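Local coordinates for protein ketol-acid reductoisomerase (uncultured archaeon GZfos26G2, PDB 4XDY) that catalyses the magnesium-dependent methyl migration and NADH-linked reduction of (S)-2-acetolactate to (R)-2,3-dihydroxy-isovalerate in branched-chain amino acid biosynthesis, at residues A[7-12]-A[172-177]; A[224-229]-A[323-328]. All coordinates share one frame; numbering follows the deposited sequence.

The two contacts sit on opposite sides of the chain's centre, with their nearest atoms about 27 Å apart, and share no element. Interaction 1 belongs to the N-terminal Rossmann part, interaction 2 to the all-helical C-terminal knotted part. Residues 7-12 form a leading loop held on the end of helix 165-175. Lys-174 makes the polar bonds, to backbone carbonyls and a water, and its methylenes pack on Val-9 and Asp-11. That contact is partly buried. Residues 224-229 and 323-328 pack helix on helix in a buried contact, which combines an isoleucine methyl on a tyrosine ring with a tyrosine-arginine hydrogen bond. The second subunit touches interaction 2 but not interaction 1.

Interaction 1. Residues A[7-12]-A[172-177]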
loop_
_atom_site.group_PDB
_atom_site.type_symbol
_atom_site.label_atom_id
_atom_site.label_comp_id
_atom_site.label_asym_id
_atom_site.label_seq_id
_atom_site.Cartn_x
_atom_site.Cartn_y
_atom_site.Cartn_z
ATOM N N GLU A 7 -19.612 -15.855 13.039
ATOM C CA GLU A 7 -20.341 -16.598 14.102
ATOM C C GLU A 7 -21.223 -15.679 14.929
ATOM O O GLU A 7 -22.103 -16.156 15.652
ATOM C CB GLU A 7 -19.357 -17.444 14.958
ATOM C CG GLU A 7 -18.475 -16.633 15.885
ATOM C CD GLU A 7 -17.199 -16.062 15.216
ATOM O OE1 GLU A 7 -17.007 -16.095 13.921
ATOM O OE2 GLU A 7 -16.381 -15.555 16.024
ATOM N N ASP A 8 -21.082 -14.350 14.810
ATOM C CA ASP A 8 -21.896 -13.454 15.605
ATOM C C ASP A 8 -23.163 -12.991 14.919
ATOM O O ASP A 8 -23.905 -12.266 15.520
ATOM C CB ASP A 8 -21.102 -12.215 16.027
ATOM C CG ASP A 8 -19.817 -12.577 16.691
ATOM O OD1 ASP A 8 -19.899 -13.314 17.698
ATOM O OD2 ASP A 8 -18.731 -12.209 16.197
ATOM N N VAL A 9 -23.356 -13.318 13.646
ATOM C CA VAL A 9 -24.429 -12.715 12.836
ATOM C C VAL A 9 -25.211 -13.800 12.112
ATOM O O VAL A 9 -24.640 -14.680 11.548
ATOM C CB VAL A 9 -23.852 -11.769 11.692
ATOM C CG1 VAL A 9 -24.977 -11.287 10.739
ATOM C CG2 VAL A 9 -23.036 -10.628 12.327
ATOM N N ASP A 10 -26.507 -13.644 12.070
ATOM C CA ASP A 10 -27.363 -14.591 11.343
ATOM C C ASP A 10 -27.872 -13.853 10.122
ATOM O O ASP A 10 -28.536 -12.840 10.331
ATOM C CB ASP A 10 -28.566 -14.839 12.266
ATOM C CG ASP A 10 -29.615 -15.785 11.659
ATOM O OD1 ASP A 10 -29.345 -16.410 10.599
ATOM O OD2 ASP A 10 -30.685 -15.898 12.349
ATOM N N ASP A 11 -27.632 -14.366 8.922
ATOM C CA ASP A 11 -28.150 -13.727 7.696
ATOM C C ASP A 11 -29.437 -14.263 7.117
ATOM O O ASP A 11 -29.840 -13.817 6.072
ATOM C CB ASP A 11 -27.102 -13.664 6.622
ATOM C CG ASP A 11 -26.627 -15.028 6.200
ATOM O OD1 ASP A 11 -27.423 -15.972 6.271
ATOM O OD2 ASP A 11 -25.471 -15.141 5.769
ATOM N N SER A 12 -30.146 -15.119 7.842
ATOM C CA SER A 12 -31.323 -15.761 7.287
ATOM C C SER A 12 -32.490 -14.835 7.027
ATOM O O SER A 12 -33.275 -15.116 6.140
ATOM C CB SER A 12 -31.747 -16.941 8.202
ATOM O OG SER A 12 -32.016 -16.515 9.493
ATOM N N MET A 172 -26.880 -8.250 5.809
ATOM C CA MET A 172 -26.276 -7.832 4.517
ATOM C C MET A 172 -24.747 -7.965 4.572
ATOM O O MET A 172 -24.118 -8.476 3.631
ATOM C CB MET A 172 -26.750 -6.412 4.166
ATOM C CG MET A 172 -28.124 -6.308 3.635
ATOM S SD MET A 172 -28.655 -4.625 3.424
ATOM C CE MET A 172 -27.678 -4.180 1.941
ATOM N N THR A 173 -24.135 -7.576 5.700
ATOM C CA THR A 173 -22.668 -7.616 5.797
ATOM C C THR A 173 -22.131 -9.007 5.890
ATOM O O THR A 173 -21.056 -9.350 5.404
ATOM C CB THR A 173 -22.092 -6.783 6.966
ATOM O OG1 THR A 173 -22.389 -7.420 8.228
ATOM C CG2 THR A 173 -22.567 -5.296 6.909
ATOM N N LYS A 174 -22.948 -9.891 6.481
ATOM C CA LYS A 174 -22.527 -11.291 6.528
ATOM C C LYS A 174 -22.622 -11.954 5.142
ATOM O O LYS A 174 -21.720 -12.689 4.740
ATOM C CB LYS A 174 -23.394 -12.072 7.542
ATOM C CG LYS A 174 -22.884 -13.535 7.591
ATOM C CD LYS A 174 -23.524 -14.433 8.615
ATOM C CE LYS A 174 -22.788 -15.794 8.547
ATOM N NZ LYS A 174 -23.167 -16.434 9.808
ATOM N N ALA A 175 -23.732 -11.721 4.461
ATOM C CA ALA A 175 -23.939 -12.222 3.080
ATOM C C ALA A 175 -22.815 -11.694 2.109
ATOM O O ALA A 175 -22.376 -12.378 1.170
ATOM C CB ALA A 175 -25.279 -11.832 2.580
ATOM N N MET A 176 -22.344 -10.463 2.375
ATOM C CA MET A 176 -21.185 -9.905 1.595
ATOM C C MET A 176 -19.843 -10.290 2.128
ATOM O O MET A 176 -18.806 -9.948 1.533
ATOM C CB MET A 176 -21.321 -8.370 1.439
ATOM C CG MET A 176 -22.512 -8.001 0.603
ATOM S SD MET A 176 -22.770 -6.268 0.216
ATOM C CE MET A 176 -23.217 -5.624 1.827
ATOM N N HIS A 177 -19.828 -11.095 3.204
ATOM C CA HIS A 177 -18.605 -11.666 3.790
ATOM C C HIS A 177 -17.673 -10.648 4.482
ATOM O O HIS A 177 -16.489 -10.940 4.776
ATOM C CB HIS A 177 -17.823 -12.492 2.775
ATOM C CG HIS A 177 -18.561 -13.705 2.244
ATOM N ND1 HIS A 177 -17.945 -14.643 1.450
ATOM C CD2 HIS A 177 -19.843 -14.123 2.389
ATOM C CE1 HIS A 177 -18.820 -15.593 1.125
ATOM N NE2 HIS A 177 -19.988 -15.274 1.632
HETATM O O HOH W 1 -25.809 -16.717 8.615
#
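Lys-174 reaches from the last turn of helix 165-175 to the loop and gives its ammonium group to the carbonyl of Val-9. The bond from NZ to Val-9 O is 2.9 Å. The approach is almost end-on to the carbonyl, with a C=O...N angle of 169°. The lysine chain is extended throughout, with CG anti to the backbone N (chi1 -178°), which carries NZ well beyond the helix surface. The aliphatic part of the chain is used as well. Val-9 lies alongside it and points the other way, and Val-9 CG1 is 3.7 Å from Lys-174 CB. Asp-11 crosses the same chain at about a right angle. Its OD2 rests on the methylenes, 3.5 Å from Lys-174 CD, and stays 4.8 Å from Lys-174 NZ. The opposite charges are near each other without touching, and may still attract. A water joins the two segments, accepting from both Lys-174 NZ and the backbone N of Asp-11. This loop precedes the first strand of the Rossmann fold, 18-22, and is held against helix 165-175. Ala-175 and Met-176, at the end of that helix, touch Leu-35 of helix 26-37. The helix closes in a Schellman motif at His-177, whose ring stacks with Tyr-145. Lys-174 NZ also donates to the carbonyl of Asp-6, so one ammonium group grips two loop carbonyls and the water. An alanine in place of this lysine removes the ammonium group, and the carbonyls of Val-9 and Asp-6 would probably be left without this donor and the loop less firmly held to the helix. Further along the loop, Asp-10 forms an Asx turn. Its OD1 accepts from Ser-12 N at 3.1 Å and from Ser-12 OG, both from the same face of the carboxylate.

Interaction 2. Residues A[224-229]-A[323-328]; sequences PPEMAY and AEIRKL
The helical segments 225-229 and 323-327 cross at -74°, with their axes 10.9 Å apart at closest approach, and Glu-226 and Ile-325 are the nearest pair by CA. The CB of Ile-325 is directed toward the other helix, and its side chain lies between the two backbones. Its CD1 methyl does most of the touching. It lies 3.6 Å from Tyr-229 CD1 and also meets the CB of that tyrosine. The same methyl is 3.8 Å from Glu-226 CA, close against the backbone. The CG2 branch of Ile-325 lies farther along the ring, 4.2 Å from Tyr-229 CE1. The two side chains point past one another, and the phenol continues to Arg-326. There Arg-326 NH1 donates to Tyr-229 OH at 3.0 Å, with an N-H...O angle of 160°. The hydroxyl sits at the edge of the guanidinium, in its plane, while the ring is turned 50° from that plane. A bend at chi3 of Arg-326 turns the guanidinium to the hydroxyl. Arg-326 CD is also close, 3.6 Å from Tyr-229 OH. The carboxylate of Glu-226 serves another partner: OE1 accepts from the N-terminal amine of Met-1 of the second subunit. Ile-325 packs on Ile-3, and Arg-326 on Gly-246, of that subunit. The crossing thus joins the start of long helix 225-254 to the C-terminal helix 317-327 beside the homodimer interface. Glu-231 and Glu-235, predicted magnesium ligands, follow on the first of these helices, the side chain of Tyr-229 lying about 7 Å from that of Glu-231. Such helix-on-helix packing belongs to the helical, knotted C-terminal domain of ketol-acid reductoisomerases.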
loop_
_atom_site.group_PDB
_atom_site.type_symbol
_atom_site.label_atom_id
_atom_site.label_comp_id
_atom_site.label_asym_id
_atom_site.label_seq_id
_atom_site.Cartn_x
_atom_site.Cartn_y
_atom_site.Cartn_z
ATOM N N PRO A 224 16.377 10.291 -12.171
ATOM C CA PRO A 224 15.478 9.994 -13.315
ATOM C C PRO A 224 14.058 9.717 -12.783
ATOM O O PRO A 224 13.907 9.101 -11.732
ATOM C CB PRO A 224 16.042 8.706 -13.876
ATOM C CG PRO A 224 17.469 8.684 -13.486
ATOM C CD PRO A 224 17.605 9.477 -12.224
ATOM N N PRO A 225 13.044 10.216 -13.474
ATOM C CA PRO A 225 11.700 9.922 -13.070
ATOM C C PRO A 225 11.339 8.459 -13.002
ATOM O O PRO A 225 10.498 8.088 -12.139
ATOM C CB PRO A 225 10.825 10.741 -14.093
ATOM C CG PRO A 225 11.688 10.801 -15.320
ATOM C CD PRO A 225 13.097 10.905 -14.810
ATOM N N GLU A 226 11.960 7.596 -13.808
ATOM C CA GLU A 226 11.693 6.171 -13.673
ATOM C C GLU A 226 12.153 5.621 -12.296
ATOM O O GLU A 226 11.501 4.771 -11.669
ATOM C CB GLU A 226 12.390 5.409 -14.772
ATOM C CG GLU A 226 11.875 5.774 -16.174
ATOM C CD GLU A 226 12.447 7.033 -16.731
ATOM O OE1 GLU A 226 13.405 7.671 -16.238
ATOM O OE2 GLU A 226 11.861 7.378 -17.773
ATOM N N MET A 227 13.295 6.143 -11.867
ATOM C CA MET A 227 13.867 5.788 -10.539
ATOM C C MET A 227 12.979 6.262 -9.394
ATOM O O MET A 227 12.647 5.499 -8.510
ATOM C CB MET A 227 15.280 6.314 -10.501
ATOM C CG MET A 227 16.081 5.865 -9.279
ATOM S SD MET A 227 17.713 6.626 -9.268
ATOM C CE MET A 227 18.427 5.812 -10.700
ATOM N N ALA A 228 12.518 7.520 -9.463
ATOM C CA ALA A 228 11.588 8.087 -8.531
ATOM C C ALA A 228 10.308 7.357 -8.495
ATOM O O ALA A 228 9.751 7.098 -7.439
ATOM C CB ALA A 228 11.380 9.559 -8.807
ATOM N N TYR A 229 9.816 6.896 -9.650
ATOM C CA TYR A 229 8.635 6.010 -9.650
ATOM C C TYR A 229 8.750 4.680 -8.948
ATOM O O TYR A 229 7.882 4.315 -8.176
ATOM C CB TYR A 229 8.087 5.803 -11.126
ATOM C CG TYR A 229 6.846 4.945 -11.104
ATOM C CD1 TYR A 229 6.878 3.595 -11.302
ATOM C CD2 TYR A 229 5.611 5.525 -11.048
ATOM C CE1 TYR A 229 5.741 2.804 -11.201
ATOM C CE2 TYR A 229 4.481 4.783 -10.985
ATOM C CZ TYR A 229 4.524 3.458 -11.066
ATOM O OH TYR A 229 3.351 2.763 -10.996
ATOM N N ALA A 323 2.614 5.332 -16.207
ATOM C CA ALA A 323 1.835 4.593 -17.238
ATOM C C ALA A 323 2.772 3.878 -18.228
ATOM O O ALA A 323 2.520 2.745 -18.589
ATOM C CB ALA A 323 0.814 5.480 -17.958
ATOM N N GLU A 324 3.832 4.543 -18.614
ATOM C CA GLU A 324 4.821 4.024 -19.592
ATOM C C GLU A 324 5.515 2.824 -18.967
ATOM O O GLU A 324 5.646 1.749 -19.565
ATOM C CB GLU A 324 5.892 5.107 -19.915
ATOM C CG GLU A 324 5.424 6.375 -20.626
ATOM C CD GLU A 324 6.525 7.450 -20.916
ATOM O OE1 GLU A 324 7.509 7.719 -20.116
ATOM O OE2 GLU A 324 6.359 8.074 -22.002
ATOM N N ILE A 325 5.898 2.977 -17.665
ATOM C CA ILE A 325 6.537 1.843 -16.948
ATOM C C ILE A 325 5.666 0.612 -16.825
ATOM O O ILE A 325 6.100 -0.532 -17.080
ATOM C CB ILE A 325 7.042 2.319 -15.545
ATOM C CG1 ILE A 325 8.186 3.308 -15.673
ATOM C CG2 ILE A 325 7.391 1.154 -14.641
ATOM C CD1 ILE A 325 8.661 3.964 -14.393
ATOM N N ARG A 326 4.424 0.829 -16.438
ATOM C CA ARG A 326 3.524 -0.255 -16.112
ATOM C C ARG A 326 3.131 -1.020 -17.441
ATOM O O ARG A 326 3.042 -2.241 -17.436
ATOM C CB ARG A 326 2.296 0.180 -15.427
ATOM C CG ARG A 326 2.499 0.642 -13.973
ATOM C CD ARG A 326 1.204 0.902 -13.255
ATOM N NE ARG A 326 0.384 1.962 -13.861
ATOM C CZ ARG A 326 0.492 3.270 -13.722
ATOM N NH1 ARG A 326 1.286 3.861 -12.826
ATOM N NH2 ARG A 326 -0.318 4.034 -14.443
ATOM N N LYS A 327 3.047 -0.263 -18.524
ATOM C CA LYS A 327 2.773 -0.863 -19.876
ATOM C C LYS A 327 3.869 -1.842 -20.297
ATOM O O LYS A 327 3.628 -2.788 -21.035
ATOM C CB LYS A 327 2.648 0.282 -20.896
ATOM C CG LYS A 327 2.224 -0.181 -22.267
ATOM C CD LYS A 327 2.322 1.002 -23.213
ATOM C CE LYS A 327 1.750 0.701 -24.615
ATOM N NZ LYS A 327 0.977 1.903 -25.084
ATOM N N LEU A 328 5.082 -1.589 -19.864
ATOM C CA LEU A 328 6.260 -2.415 -20.179
ATOM C C LEU A 328 6.513 -3.557 -19.238
ATOM O O LEU A 328 7.433 -4.358 -19.463
ATOM C CB LEU A 328 7.478 -1.511 -20.270
ATOM C CG LEU A 328 7.450 -0.438 -21.357
ATOM C CD1 LEU A 328 8.548 0.609 -21.172
ATOM C CD2 LEU A 328 7.623 -1.086 -22.759
#